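Local structure of benzoylformate Decarboxylase (Polynucleobacter necessarius, 4K9Q) at residues A[277-281]-A[465-469]; A[345-350]-A[498-502]; A[457-463]-A[476-480]. The protein binds thiamine diphosphate and a magnesium ion and probably decarboxylates benzoylformate. All blocks are in the same frame, centred on the assembly; numbering follows the deposited sequence. Where two conformers were deposited one is given.

Contact 1 (A[277-281]-A[465-469])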
ATOM      1  N   TYR A 277      18.187   2.394  19.739  1.00 14.13           N
ATOM      2  CA  TYR A 277      19.456   3.042  19.426  1.00 10.88           C
ATOM      3  C   TYR A 277      19.245   4.270  18.550  1.00 12.11           C
ATOM      4  O   TYR A 277      18.203   4.429  17.922  1.00 13.30           O
ATOM      5  CB  TYR A 277      20.362   2.074  18.679  1.00 11.73           C
ATOM      6  CG  TYR A 277      20.762   0.822  19.426  1.00 10.47           C
ATOM      7  CD1 TYR A 277      21.483   0.890  20.611  1.00 13.26           C
ATOM      8  CD2 TYR A 277      20.474  -0.441  18.901  1.00 14.57           C
ATOM      9  CE1 TYR A 277      21.881  -0.273  21.270  1.00 13.48           C
ATOM     10  CE2 TYR A 277      20.872  -1.602  19.554  1.00 15.31           C
ATOM     11  CZ  TYR A 277      21.578  -1.508  20.732  1.00 15.73           C
ATOM     12  OH  TYR A 277      21.985  -2.658  21.376  1.00 14.97           O
ATOM     13  N   TYR A 278      20.251   5.132  18.488  1.00 11.14           N
ATOM     14  CA  TYR A 278      20.154   6.310  17.631  1.00 15.50           C
ATOM     15  C   TYR A 278      21.442   6.506  16.820  1.00 12.16           C
ATOM     16  O   TYR A 278      21.467   6.200  15.627  1.00 13.49           O
ATOM     17  CB  TYR A 278      19.768   7.551  18.450  1.00 16.20           C
ATOM     18  CG  TYR A 278      19.599   8.814  17.634  1.00 22.79           C
ATOM     19  CD1 TYR A 278      19.366   8.757  16.261  1.00 23.55           C
ATOM     20  CD2 TYR A 278      19.674  10.058  18.237  1.00 26.77           C
ATOM     21  CE1 TYR A 278      19.219   9.916  15.512  1.00 29.12           C
ATOM     22  CE2 TYR A 278      19.519  11.223  17.502  1.00 27.15           C
ATOM     23  CZ  TYR A 278      19.295  11.144  16.139  1.00 24.93           C
ATOM     24  OH  TYR A 278      19.144  12.304  15.403  0.85 31.62           O
ATOM     25  N   PRO A 279      22.525   6.980  17.460  1.00 13.46           N
ATOM     26  CA  PRO A 279      23.788   7.080  16.725  1.00 14.40           C
ATOM     27  C   PRO A 279      24.355   5.700  16.446  1.00 14.75           C
ATOM     28  O   PRO A 279      24.090   4.762  17.203  1.00 13.74           O
ATOM     29  CB  PRO A 279      24.702   7.812  17.711  1.00 15.67           C
ATOM     30  CG  PRO A 279      24.184   7.412  19.044  1.00 13.95           C
ATOM     31  CD  PRO A 279      22.689   7.339  18.880  1.00 14.57           C
ATOM     32  N   TRP A 280      25.120   5.583  15.365  1.00 16.81           N
ATOM     33  CA  TRP A 280      25.844   4.357  15.085  1.00 16.22           C
ATOM     34  C   TRP A 280      27.155   4.351  15.870  1.00 16.17           C
ATOM     35  O   TRP A 280      28.030   5.191  15.646  1.00 18.63           O
ATOM     36  CB  TRP A 280      26.100   4.206  13.579  1.00 18.73           C
ATOM     37  CG  TRP A 280      27.094   3.143  13.244  1.00 17.70           C
ATOM     38  CD1 TRP A 280      28.349   3.322  12.715  1.00 20.41           C
ATOM     39  CD2 TRP A 280      26.938   1.732  13.434  1.00 17.83           C
ATOM     40  NE1 TRP A 280      28.970   2.105  12.554  1.00 22.76           N
ATOM     41  CE2 TRP A 280      28.126   1.114  12.987  1.00 20.23           C
ATOM     42  CE3 TRP A 280      25.903   0.928  13.929  1.00 17.90           C
ATOM     43  CZ2 TRP A 280      28.307  -0.265  13.026  1.00 21.95           C
ATOM     44  CZ3 TRP A 280      26.087  -0.440  13.968  1.00 18.80           C
ATOM     45  CH2 TRP A 280      27.279  -1.023  13.519  1.00 23.62           C
ATOM     46  N   ILE A 281      27.253   3.419  16.812  1.00 17.40           N
ATOM     47  CA  ILE A 281      28.465   3.213  17.593  1.00 16.53           C
ATOM     48  C   ILE A 281      28.699   1.710  17.629  1.00 16.70           C
ATOM     49  O   ILE A 281      27.988   0.970  18.316  1.00 14.15           O
ATOM     50  CB  ILE A 281      28.336   3.772  19.016  1.00 16.32           C
ATOM     51  CG1 ILE A 281      28.105   5.287  18.975  1.00 19.26           C
ATOM     52  CG2 ILE A 281      29.601   3.485  19.821  1.00 18.64           C
ATOM     53  CD1 ILE A 281      28.009   5.921  20.341  1.00 23.14           C
ATOM     54  N   PHE A 465      26.312  15.955  16.595  1.00 19.55           N
ATOM     55  CA  PHE A 465      26.371  14.829  15.668  1.00 19.08           C
ATOM     56  C   PHE A 465      27.421  15.013  14.581  1.00 21.38           C
ATOM     57  O   PHE A 465      28.082  14.054  14.187  1.00 24.37           O
ATOM     58  CB  PHE A 465      25.013  14.617  15.008  1.00 18.54           C
ATOM     59  CG  PHE A 465      24.224  13.515  15.609  1.00 20.74           C
ATOM     60  CD1 PHE A 465      24.454  12.206  15.227  1.00 21.06           C
ATOM     61  CD2 PHE A 465      23.253  13.776  16.557  1.00 24.89           C
ATOM     62  CE1 PHE A 465      23.716  11.162  15.775  1.00 22.04           C
ATOM     63  CE2 PHE A 465      22.513  12.740  17.118  1.00 30.53           C
ATOM     64  CZ  PHE A 465      22.748  11.432  16.722  1.00 26.23           C
ATOM     65  N   ALA A 466      27.554  16.232  14.072  1.00 16.87           N
ATOM     66  CA  ALA A 466      28.517  16.499  13.012  1.00 20.31           C
ATOM     67  C   ALA A 466      29.932  16.213  13.514  1.00 26.88           C
ATOM     68  O   ALA A 466      30.801  15.804  12.742  1.00 29.28           O
ATOM     69  CB  ALA A 466      28.407  17.941  12.532  1.00 21.78           C
ATOM     70  N   GLU A 467      30.148  16.439  14.808  1.00 26.40           N
ATOM     71  CA  GLU A 467      31.441  16.201  15.456  1.00 28.33           C
ATOM     72  C   GLU A 467      31.705  14.704  15.623  1.00 32.55           C
ATOM     73  O   GLU A 467      32.708  14.178  15.135  1.00 37.93           O
ATOM     74  CB  GLU A 467      31.484  16.919  16.816  1.00 29.16           C
ATOM     75  CG  GLU A 467      32.668  16.553  17.705  0.60 34.00           C
ATOM     76  CD  GLU A 467      33.897  17.400  17.431  0.55 41.19           C
ATOM     77  OE1 GLU A 467      33.825  18.293  16.557  0.73 42.20           O
ATOM     78  OE2 GLU A 467      34.934  17.174  18.095  0.63 44.25           O
ATOM     79  N   LEU A 468      30.789  14.018  16.299  1.00 28.14           N
ATOM     80  CA  LEU A 468      30.889  12.577  16.501  1.00 37.46           C
ATOM     81  C   LEU A 468      31.000  11.816  15.178  1.00 34.04           C
ATOM     82  O   LEU A 468      31.728  10.830  15.081  1.00 40.98           O
ATOM     83  CB  LEU A 468      29.673  12.069  17.283  1.00 31.58           C
ATOM     84  CG  LEU A 468      29.562  10.551  17.469  1.00 39.14           C
ATOM     85  CD1 LEU A 468      30.432  10.100  18.629  1.00 44.61           C
ATOM     86  CD2 LEU A 468      28.118  10.124  17.689  1.00 38.89           C
ATOM     87  N   GLU A 469      30.291  12.291  14.162  1.00 32.46           N
ATOM     88  CA  GLU A 469      30.231  11.545  12.908  0.55 30.49           C
ATOM     89  C   GLU A 469      31.081  12.163  11.796  1.00 33.79           C
ATOM     90  O   GLU A 469      31.071  11.695  10.655  1.00 35.04           O
ATOM     91  CB  GLU A 469      28.783  11.340  12.465  0.55 32.29           C
ATOM     92  CG  GLU A 469      27.912  10.654  13.520  0.55 32.23           C
ATOM     93  CD  GLU A 469      28.378   9.245  13.869  0.55 38.55           C
ATOM     94  OE1 GLU A 469      29.069   8.610  13.042  0.55 41.58           O
ATOM     95  OE2 GLU A 469      28.047   8.768  14.976  0.55 37.46           O
TER
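Tyr278 and Phe465 form the aromatic part of this contact between the loop 277-281 and the last turn of helix 460-468. CZ of Phe465 lies over one face of the tyrosine ring, toward its rim, 3.3 Å from Tyr278 CE2. The planes are inclined at 57° and the centroids lie 4.8 Å apart, so the pair meets obliquely. The first torsion of Tyr278, with CG anti to the backbone N (chi1 -178°), carries its ring to CZ of Phe465 and its hydroxyl on to Ser26 OG of the second subunit, where it forms a hydrogen bond.

Aliphatic packing continues beside the rings. Pro279 CB rests 4.0 Å from Phe465 CE1 and 4.1 Å from Leu468 CD2, wedged between two side chains one helical turn apart.

Polar groups contribute little between the segments; the placing of the Glu469 carboxylate near Trp280 O is doubtful. Replacing Tyr278 with an alanine would probably uncover the CZ side of Phe465 and leave Ser26 of the second subunit without its phenolic partner.

Between these two segments, then, cohesion is apolar, while the more specific polar bond is directed across the subunit interface, close to the bound thiamine diphosphate.

Contact 2 (A[345-350]-A[498-502])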
ATOM      1  N   ARG A 345      27.441  29.241  38.194  1.00 13.34           N
ATOM      2  CA  ARG A 345      26.397  30.217  37.901  1.00 16.31           C
ATOM      3  C   ARG A 345      26.961  31.585  37.573  1.00 17.37           C
ATOM      4  O   ARG A 345      26.220  32.496  37.192  1.00 17.37           O
ATOM      5  CB  ARG A 345      25.421  30.332  39.071  1.00 17.55           C
ATOM      6  CG  ARG A 345      24.710  29.028  39.367  1.00 15.27           C
ATOM      7  CD  ARG A 345      23.579  29.214  40.336  1.00 17.14           C
ATOM      8  NE  ARG A 345      23.038  27.920  40.730  1.00 17.13           N
ATOM      9  CZ  ARG A 345      21.859  27.751  41.315  1.00 17.75           C
ATOM     10  NH1 ARG A 345      21.089  28.798  41.567  1.00 16.24           N
ATOM     11  NH2 ARG A 345      21.457  26.530  41.646  1.00 19.79           N
ATOM     12  N   THR A 346      28.267  31.736  37.735  1.00 16.89           N
ATOM     13  CA  THR A 346      28.905  33.012  37.450  1.00 17.20           C
ATOM     14  C   THR A 346      29.253  33.122  35.967  1.00 21.51           C
ATOM     15  O   THR A 346      29.567  34.204  35.476  1.00 22.67           O
ATOM     16  CB  THR A 346      30.177  33.235  38.305  1.00 15.55           C
ATOM     17  OG1 THR A 346      31.252  32.424  37.817  1.00 17.85           O
ATOM     18  CG2 THR A 346      29.916  32.915  39.765  1.00 19.61           C
ATOM     19  N   ALA A 347      29.181  32.001  35.255  1.00 21.56           N
ATOM     20  CA  ALA A 347      29.598  31.975  33.858  1.00 20.60           C
ATOM     21  C   ALA A 347      28.567  32.658  32.965  1.00 19.33           C
ATOM     22  O   ALA A 347      27.357  32.528  33.172  1.00 19.76           O
ATOM     23  CB  ALA A 347      29.872  30.537  33.385  1.00 21.15           C
ATOM     24  N   MET A 348      29.073  33.418  32.000  1.00 21.02           N
ATOM     25  CA  MET A 348      28.256  34.067  30.982  1.00 19.18           C
ATOM     26  C   MET A 348      28.952  33.853  29.651  1.00 23.62           C
ATOM     27  O   MET A 348      30.176  33.963  29.571  1.00 25.77           O
ATOM     28  CB  MET A 348      28.131  35.565  31.254  1.00 22.00           C
ATOM     29  CG  MET A 348      26.993  35.935  32.160  1.00 27.13           C
ATOM     30  SD  MET A 348      25.416  36.022  31.288  1.00 34.12           S
ATOM     31  CE  MET A 348      24.377  36.624  32.618  1.00 32.23           C
ATOM     32  N   PRO A 349      28.190  33.527  28.598  1.00 16.20           N
ATOM     33  CA  PRO A 349      26.736  33.332  28.549  1.00 17.33           C
ATOM     34  C   PRO A 349      26.262  32.203  29.469  1.00 14.76           C
ATOM     35  O   PRO A 349      27.046  31.331  29.844  1.00 16.71           O
ATOM     36  CB  PRO A 349      26.482  32.936  27.088  1.00 19.99           C
ATOM     37  CG  PRO A 349      27.694  33.372  26.335  1.00 24.96           C
ATOM     38  CD  PRO A 349      28.828  33.240  27.303  1.00 23.32           C
ATOM     39  N   LEU A 350      24.979  32.234  29.812  1.00 14.24           N
ATOM     40  CA  LEU A 350      24.394  31.288  30.753  1.00 14.42           C
ATOM     41  C   LEU A 350      24.562  29.840  30.295  1.00 16.78           C
ATOM     42  O   LEU A 350      24.393  29.525  29.122  1.00 16.66           O
ATOM     43  CB  LEU A 350      22.909  31.593  30.943  1.00 15.69           C
ATOM     44  CG  LEU A 350      22.574  32.942  31.586  1.00 15.04           C
ATOM     45  CD1 LEU A 350      21.073  33.149  31.622  1.00 17.90           C
ATOM     46  CD2 LEU A 350      23.167  32.989  32.979  1.00 19.87           C
ATOM     47  N   VAL A 498      14.866  36.660  29.424  1.00 10.48           N
ATOM     48  CA  VAL A 498      15.620  36.915  30.656  1.00 12.59           C
ATOM     49  C   VAL A 498      17.113  36.821  30.361  1.00 18.20           C
ATOM     50  O   VAL A 498      17.526  36.022  29.534  1.00 16.27           O
ATOM     51  CB  VAL A 498      15.208  35.956  31.793  1.00 12.50           C
ATOM     52  CG1 VAL A 498      13.731  36.168  32.169  1.00 13.50           C
ATOM     53  CG2 VAL A 498      15.454  34.505  31.398  1.00 16.24           C
ATOM     54  N   GLU A 499      17.921  37.646  31.022  1.00 13.96           N
ATOM     55  CA  GLU A 499      19.357  37.680  30.727  1.00 16.27           C
ATOM     56  C   GLU A 499      20.228  37.247  31.900  1.00 19.24           C
ATOM     57  O   GLU A 499      21.446  37.127  31.757  1.00 18.59           O
ATOM     58  CB  GLU A 499      19.785  39.079  30.265  1.00 23.83           C
ATOM     59  CG  GLU A 499      19.126  39.559  28.975  1.00 22.28           C
ATOM     60  CD  GLU A 499      19.701  38.898  27.733  1.00 29.93           C
ATOM     61  OE1 GLU A 499      20.720  38.183  27.847  1.00 29.81           O
ATOM     62  OE2 GLU A 499      19.132  39.091  26.638  1.00 33.95           O
ATOM     63  N   THR A 500      19.617  37.044  33.064  1.00 13.76           N
ATOM     64  CA  THR A 500      20.359  36.545  34.224  1.00 14.98           C
ATOM     65  C   THR A 500      19.578  35.457  34.928  1.00 13.88           C
ATOM     66  O   THR A 500      18.365  35.334  34.743  1.00 13.10           O
ATOM     67  CB  THR A 500      20.630  37.648  35.274  1.00 16.50           C
ATOM     68  OG1 THR A 500      19.401  38.018  35.914  1.00 16.57           O
ATOM     69  CG2 THR A 500      21.289  38.880  34.641  1.00 20.78           C
ATOM     70  N   LEU A 501      20.266  34.690  35.765  1.00 15.18           N
ATOM     71  CA  LEU A 501      19.604  33.642  36.538  1.00 14.27           C
ATOM     72  C   LEU A 501      18.619  34.212  37.563  1.00 13.61           C
ATOM     73  O   LEU A 501      17.608  33.586  37.862  1.00 14.49           O
ATOM     74  CB  LEU A 501      20.633  32.723  37.203  1.00 14.03           C
ATOM     75  CG  LEU A 501      21.514  31.912  36.248  1.00 12.40           C
ATOM     76  CD1 LEU A 501      22.516  31.082  37.037  1.00 14.30           C
ATOM     77  CD2 LEU A 501      20.668  31.004  35.345  1.00 13.15           C
ATOM     78  N   ASP A 502      18.895  35.403  38.099  1.00 17.02           N
ATOM     79  CA  ASP A 502      17.922  36.045  38.984  1.00 17.36           C
ATOM     80  C   ASP A 502      16.661  36.464  38.222  1.00 15.51           C
ATOM     81  O   ASP A 502      15.541  36.316  38.714  1.00 15.38           O
ATOM     82  CB  ASP A 502      18.531  37.240  39.723  1.00 18.44           C
ATOM     83  CG  ASP A 502      17.594  37.804  40.774  0.53 21.08           C
ATOM     84  OD1 ASP A 502      17.154  38.967  40.633  0.55 21.87           O
ATOM     85  OD2 ASP A 502      17.270  37.068  41.734  0.62 23.33           O
TER
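The start of helix 501-513, in the C-terminal thiamine diphosphate-binding region, is covered here by the loop that leads into helix 352-361. It is a useful example of a helix N-terminus packed by apolar side chains while its own cap looks after the backbone. Leu350 and Leu501 form the centre. The two side chains slide past each other in opposite directions, and CD2 of Leu350 settles 3.8 Å from Leu501 CG. The other methyl of Leu350, CD1, faces the backbone before the helix, 4.0 Å from Glu499 O.

Leu501 is also touched from a second direction. Its CD1 meets the aliphatic stem of Arg345 at about a right angle, 3.6 Å from Arg345 CB, with Arg345 CG and CD only slightly farther away. The arginine chain is extended from CG to NE (chi2 -169°, chi3 -173°), which carries the guanidinium beyond the leucine to a salt bridge between NH1 and Glu361. Ala354 and Val358 of helix 352-361 touch both Arg345 and Leu501.

Met348, at the exposed margin, reaches across. Its chain bends at chi2 (-81°), bringing the terminal methyl CE within 3.1 Å of Glu499 O, a close approach, and 4.3 Å from Thr500 CG2. Thr500 is the N-cap: its OG1 accepts a hydrogen bond from the backbone N of Glu503.

Cohesion between the segments therefore comes from van der Waals contact, and two polar groups find their partners elsewhere: the guanidinium charge of Arg345 is paired on helix 352-361, and the hydroxyl of Thr500 is committed to its own helix.

Contact 3 (A[457-463]-A[476-480]). With MG (magnesium ion), chain C; TPP (thiamine diphosphate), chain D.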
ATOM      1  N   GLU A 457      20.666  29.771  19.441  1.00  9.81           N
ATOM      2  CA  GLU A 457      20.676  30.218  18.048  1.00 11.25           C
ATOM      3  C   GLU A 457      21.250  29.191  17.081  1.00 13.25           C
ATOM      4  O   GLU A 457      21.895  29.552  16.097  1.00 14.12           O
ATOM      5  CB  GLU A 457      21.402  31.566  17.915  1.00 14.38           C
ATOM      6  CG  GLU A 457      20.798  32.603  18.837  1.00 14.65           C
ATOM      7  CD  GLU A 457      21.241  34.017  18.521  1.00 29.32           C
ATOM      8  OE1 GLU A 457      22.462  34.262  18.491  1.00 33.77           O
ATOM      9  OE2 GLU A 457      20.362  34.876  18.304  1.00 35.77           O
ATOM     10  N   GLU A 458      20.997  27.916  17.356  1.00 12.71           N
ATOM     11  CA  GLU A 458      21.509  26.843  16.508  1.00  9.34           C
ATOM     12  C   GLU A 458      20.725  25.556  16.707  1.00 11.80           C
ATOM     13  O   GLU A 458      20.032  25.394  17.698  1.00 10.85           O
ATOM     14  CB  GLU A 458      22.990  26.586  16.832  1.00 13.96           C
ATOM     15  CG  GLU A 458      23.215  26.010  18.239  1.00 15.49           C
ATOM     16  CD  GLU A 458      24.666  26.090  18.724  1.00 19.61           C
ATOM     17  OE1 GLU A 458      25.564  26.426  17.921  1.00 18.22           O
ATOM     18  OE2 GLU A 458      24.889  25.824  19.930  1.00 20.98           O
ATOM     19  N   TYR A 459      20.830  24.641  15.754  1.00 11.16           N
ATOM     20  CA  TYR A 459      20.387  23.279  15.973  1.00 11.90           C
ATOM     21  C   TYR A 459      21.556  22.556  16.657  1.00 12.43           C
ATOM     22  O   TYR A 459      22.344  21.863  16.014  1.00 11.16           O
ATOM     23  CB  TYR A 459      20.063  22.613  14.633  1.00 13.15           C
ATOM     24  CG  TYR A 459      18.788  23.067  13.914  1.00 11.85           C
ATOM     25  CD1 TYR A 459      17.561  23.196  14.581  1.00 12.45           C
ATOM     26  CD2 TYR A 459      18.807  23.307  12.541  1.00 11.74           C
ATOM     27  CE1 TYR A 459      16.404  23.573  13.892  1.00 13.49           C
ATOM     28  CE2 TYR A 459      17.663  23.679  11.855  1.00 12.30           C
ATOM     29  CZ  TYR A 459      16.462  23.809  12.532  1.00 11.02           C
ATOM     30  OH  TYR A 459      15.332  24.179  11.826  1.00 11.59           O
ATOM     31  N   GLY A 460      21.687  22.766  17.965  1.00 13.36           N
ATOM     32  CA  GLY A 460      22.874  22.356  18.700  1.00 11.50           C
ATOM     33  C   GLY A 460      23.231  20.891  18.569  1.00 15.49           C
ATOM     34  O   GLY A 460      24.392  20.541  18.318  1.00 15.33           O
ATOM     35  N   ILE A 461      22.245  20.026  18.743  1.00 12.96           N
ATOM     36  CA  ILE A 461      22.546  18.607  18.752  1.00 16.32           C
ATOM     37  C   ILE A 461      23.021  18.138  17.380  1.00 15.35           C
ATOM     38  O   ILE A 461      23.772  17.169  17.288  1.00 15.70           O
ATOM     39  CB  ILE A 461      21.380  17.756  19.268  1.00 14.18           C
ATOM     40  CG1 ILE A 461      21.893  16.349  19.622  1.00 22.95           C
ATOM     41  CG2 ILE A 461      20.279  17.691  18.241  1.00 17.50           C
ATOM     42  CD1 ILE A 461      20.904  15.475  20.345  1.00 21.98           C
ATOM     43  N   LEU A 462      22.611  18.822  16.313  1.00 12.36           N
ATOM     44  CA  LEU A 462      23.130  18.454  14.988  1.00 13.40           C
ATOM     45  C   LEU A 462      24.620  18.779  14.842  1.00 15.68           C
ATOM     46  O   LEU A 462      25.335  18.114  14.088  1.00 15.41           O
ATOM     47  CB  LEU A 462      22.331  19.107  13.862  1.00 13.61           C
ATOM     48  CG  LEU A 462      20.848  18.735  13.781  1.00 12.77           C
ATOM     49  CD1 LEU A 462      20.197  19.343  12.550  1.00 12.38           C
ATOM     50  CD2 LEU A 462      20.656  17.220  13.816  1.00 15.87           C
ATOM     51  N   LYS A 463      25.096  19.791  15.557  1.00 12.41           N
ATOM     52  CA  LYS A 463      26.532  20.081  15.555  1.00 13.96           C
ATOM     53  C   LYS A 463      27.276  19.044  16.395  1.00 17.85           C
ATOM     54  O   LYS A 463      28.416  18.697  16.093  1.00 18.00           O
ATOM     55  CB  LYS A 463      26.815  21.503  16.061  1.00 16.83           C
ATOM     56  CG  LYS A 463      26.291  22.602  15.134  1.00 14.38           C
ATOM     57  CD  LYS A 463      26.723  23.982  15.603  1.00 18.81           C
ATOM     58  CE  LYS A 463      26.139  25.064  14.708  1.00 17.04           C
ATOM     59  NZ  LYS A 463      26.560  26.429  15.154  1.00 19.89           N
ATOM     60  N   GLY A 476      22.752  24.993   7.135  1.00 12.70           N
ATOM     61  CA  GLY A 476      21.476  25.072   7.832  1.00 17.67           C
ATOM     62  C   GLY A 476      21.456  24.729   9.316  1.00 15.38           C
ATOM     63  O   GLY A 476      20.393  24.406   9.857  1.00 16.93           O
ATOM     64  N   LEU A 477      22.600  24.829   9.990  1.00 12.43           N
ATOM     65  CA  LEU A 477      22.650  24.462  11.400  1.00 12.11           C
ATOM     66  C   LEU A 477      22.538  25.662  12.337  1.00 13.64           C
ATOM     67  O   LEU A 477      22.295  25.497  13.539  1.00 13.74           O
ATOM     68  CB  LEU A 477      23.905  23.639  11.706  1.00 11.79           C
ATOM     69  CG  LEU A 477      24.075  22.329  10.921  1.00 11.85           C
ATOM     70  CD1 LEU A 477      25.268  21.542  11.446  1.00 15.38           C
ATOM     71  CD2 LEU A 477      22.801  21.493  10.980  1.00 12.60           C
ATOM     72  N   ASP A 478      22.700  26.863  11.790  1.00 11.69           N
ATOM     73  CA  ASP A 478      22.599  28.090  12.592  1.00 12.35           C
ATOM     74  C   ASP A 478      21.242  28.764  12.449  1.00 13.97           C
ATOM     75  O   ASP A 478      20.645  28.753  11.371  1.00 14.55           O
ATOM     76  CB  ASP A 478      23.717  29.063  12.228  1.00 16.25           C
ATOM     77  CG  ASP A 478      25.074  28.556  12.663  1.00 22.86           C
ATOM     78  OD1 ASP A 478      25.218  28.213  13.856  1.00 24.04           O
ATOM     79  OD2 ASP A 478      25.982  28.481  11.814  1.00 28.84           O
ATOM     80  N   LEU A 479      20.763  29.351  13.546  1.00 11.02           N
ATOM     81  CA  LEU A 479      19.444  29.974  13.586  1.00 11.71           C
ATOM     82  C   LEU A 479      19.484  31.428  14.074  1.00 11.59           C
ATOM     83  O   LEU A 479      18.863  31.766  15.080  1.00 12.47           O
ATOM     84  CB  LEU A 479      18.524  29.183  14.510  1.00 12.91           C
ATOM     85  CG  LEU A 479      18.271  27.728  14.146  1.00 15.88           C
ATOM     86  CD1 LEU A 479      17.459  27.028  15.245  1.00 16.04           C
ATOM     87  CD2 LEU A 479      17.587  27.625  12.778  1.00 13.11           C
ATOM     88  N   PRO A 480      20.191  32.301  13.344  1.00 13.04           N
ATOM     89  CA  PRO A 480      20.172  33.715  13.722  1.00 16.36           C
ATOM     90  C   PRO A 480      18.832  34.379  13.429  1.00 14.60           C
ATOM     91  O   PRO A 480      18.021  33.880  12.633  1.00 13.66           O
ATOM     92  CB  PRO A 480      21.244  34.319  12.810  1.00 13.81           C
ATOM     93  CG  PRO A 480      21.176  33.463  11.588  1.00 14.66           C
ATOM     94  CD  PRO A 480      20.996  32.072  12.135  1.00 12.35           C
TER
HETATM   95 MG    MG C 601      18.984  25.327  19.732  1.00 10.32          MG
HETATM   96  N1' TPP D 602      12.741  17.649  11.616  1.00 11.16           N
HETATM   97  C2' TPP D 602      11.886  16.925  12.433  1.00 13.06           C
HETATM   98  CM2 TPP D 602      10.402  16.992  12.228  1.00 13.69           C
HETATM   99  N3' TPP D 602      12.383  16.117  13.438  1.00 11.81           N
HETATM  100  C4' TPP D 602      13.738  16.032  13.640  1.00 14.76           C
HETATM  101  N4' TPP D 602      14.211  15.240  14.600  1.00 14.21           N
HETATM  102  C5' TPP D 602      14.605  16.785  12.847  1.00 13.17           C
HETATM  103  C6' TPP D 602      14.111  17.585  11.818  1.00 13.00           C
HETATM  104  C7' TPP D 602      16.093  16.691  13.066  1.00 13.93           C
HETATM  105  N3  TPP D 602      16.623  17.313  14.272  1.00 15.00           N
HETATM  106  C2  TPP D 602      16.975  16.627  15.423  1.00 20.14           C
HETATM  107  S1  TPP D 602      17.568  17.561  16.593  0.75 14.64           S
HETATM  108  C5  TPP D 602      17.409  18.880  15.672  1.00 11.77           C
HETATM  109  C4  TPP D 602      16.889  18.639  14.404  1.00 19.58           C
HETATM  110  CM4 TPP D 602      16.633  19.680  13.343  1.00 12.14           C
HETATM  111  C6  TPP D 602      17.871  20.176  16.279  1.00 17.16           C
HETATM  112  C7  TPP D 602      17.123  20.612  17.527  1.00 13.81           C
HETATM  113  O7  TPP D 602      17.540  21.939  17.754  1.00 16.37           O
HETATM  114  PA  TPP D 602      17.051  22.768  19.042  1.00 14.79           P
HETATM  115  O1A TPP D 602      15.589  22.504  19.263  1.00 14.04           O
HETATM  116  O2A TPP D 602      17.319  24.227  18.852  1.00 14.48           O
HETATM  117  O3A TPP D 602      17.815  22.069  20.271  1.00 13.58           O
HETATM  118  PB  TPP D 602      19.377  22.140  20.648  1.00 14.54           P
HETATM  119  O1B TPP D 602      20.005  20.914  20.070  1.00 17.35           O
HETATM  120  O2B TPP D 602      19.438  22.124  22.159  1.00 18.59           O
HETATM  121  O3B TPP D 602      20.019  23.358  20.066  1.00 12.17           O
HETATM  122  O   HOH W   1      17.965  33.745  16.740  1.00 17.83           O
HETATM  123  O   HOH W   2      18.290  25.012  21.953  1.00 13.80           O
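Tyr459 and Leu479 meet beside the cofactor, the tyrosine ring held between protein and thiamine diphosphate. Leu479 CD1 makes a CH-pi contact with one face, 4.1 Å from the ring centroid, while the methyl CM4 of the cofactor covers the opposite face. Gly476 O, buried without a polar partner, lies at the ring edge, 3.3 Å from Tyr459 CD2. The phenol OH bonds to Asn23 of the second subunit.

Diphosphate and metal meet the backbone of 457-463. Glu458 O binds the magnesium ion at 2.3 Å, with Asp429 and Asn456 completing the protein ligands; Gly460 N and Ile461 N, at the start of helix 460-468, donate to O3B and O1B. A CB on Gly460 would probably clash with O3B. Leu462 CD1 packs 3.7 Å from both cofactor CM4 and Leu477 CD2.

Behind this shell, backbone bonds tie 457-459 to 477-479: Tyr459 N to Leu477 O and Leu479 N to Glu457 O, each 2.8 Å, flank the bridge between Glu458 and Asp478. Farther out, Lys463, extended beyond CG, brings NZ between two carboxylates, 2.6 Å from Asp478 OD1 on its syn side and 2.9 Å from Glu458 OE1 on its anti side. Its charge probably offsets their mutual repulsion, as does Lys526, which pairs with Glu458.

Asp429 and Asn456 belong to the family's thiamine diphosphate motif; Glu458 O and the Gly460 and Ile461 amides complete the metal-diphosphate site just after it.

Along the chain the segments come in the order 277-281, 345-350, 457-463, 465-469, 476-480 and 498-502. Contact 3 is nested inside the loop closed by contact 2, whereas contact 1 crosses both. Contacts 1 and 3 share helix 460-468: its first turn faces the cofactor in contact 3 and its last turn meets the central region in contact 1, with centres about 16 Å apart. Both also touch the second subunit. Contact 2 lies about 21 Å from contact 3 and about 30 Å from contact 1, centre to centre, at the surface of the C-terminal region. One helix thus links the cofactor site to the neighbouring region and subunit, while contact 2 is peripheral packing.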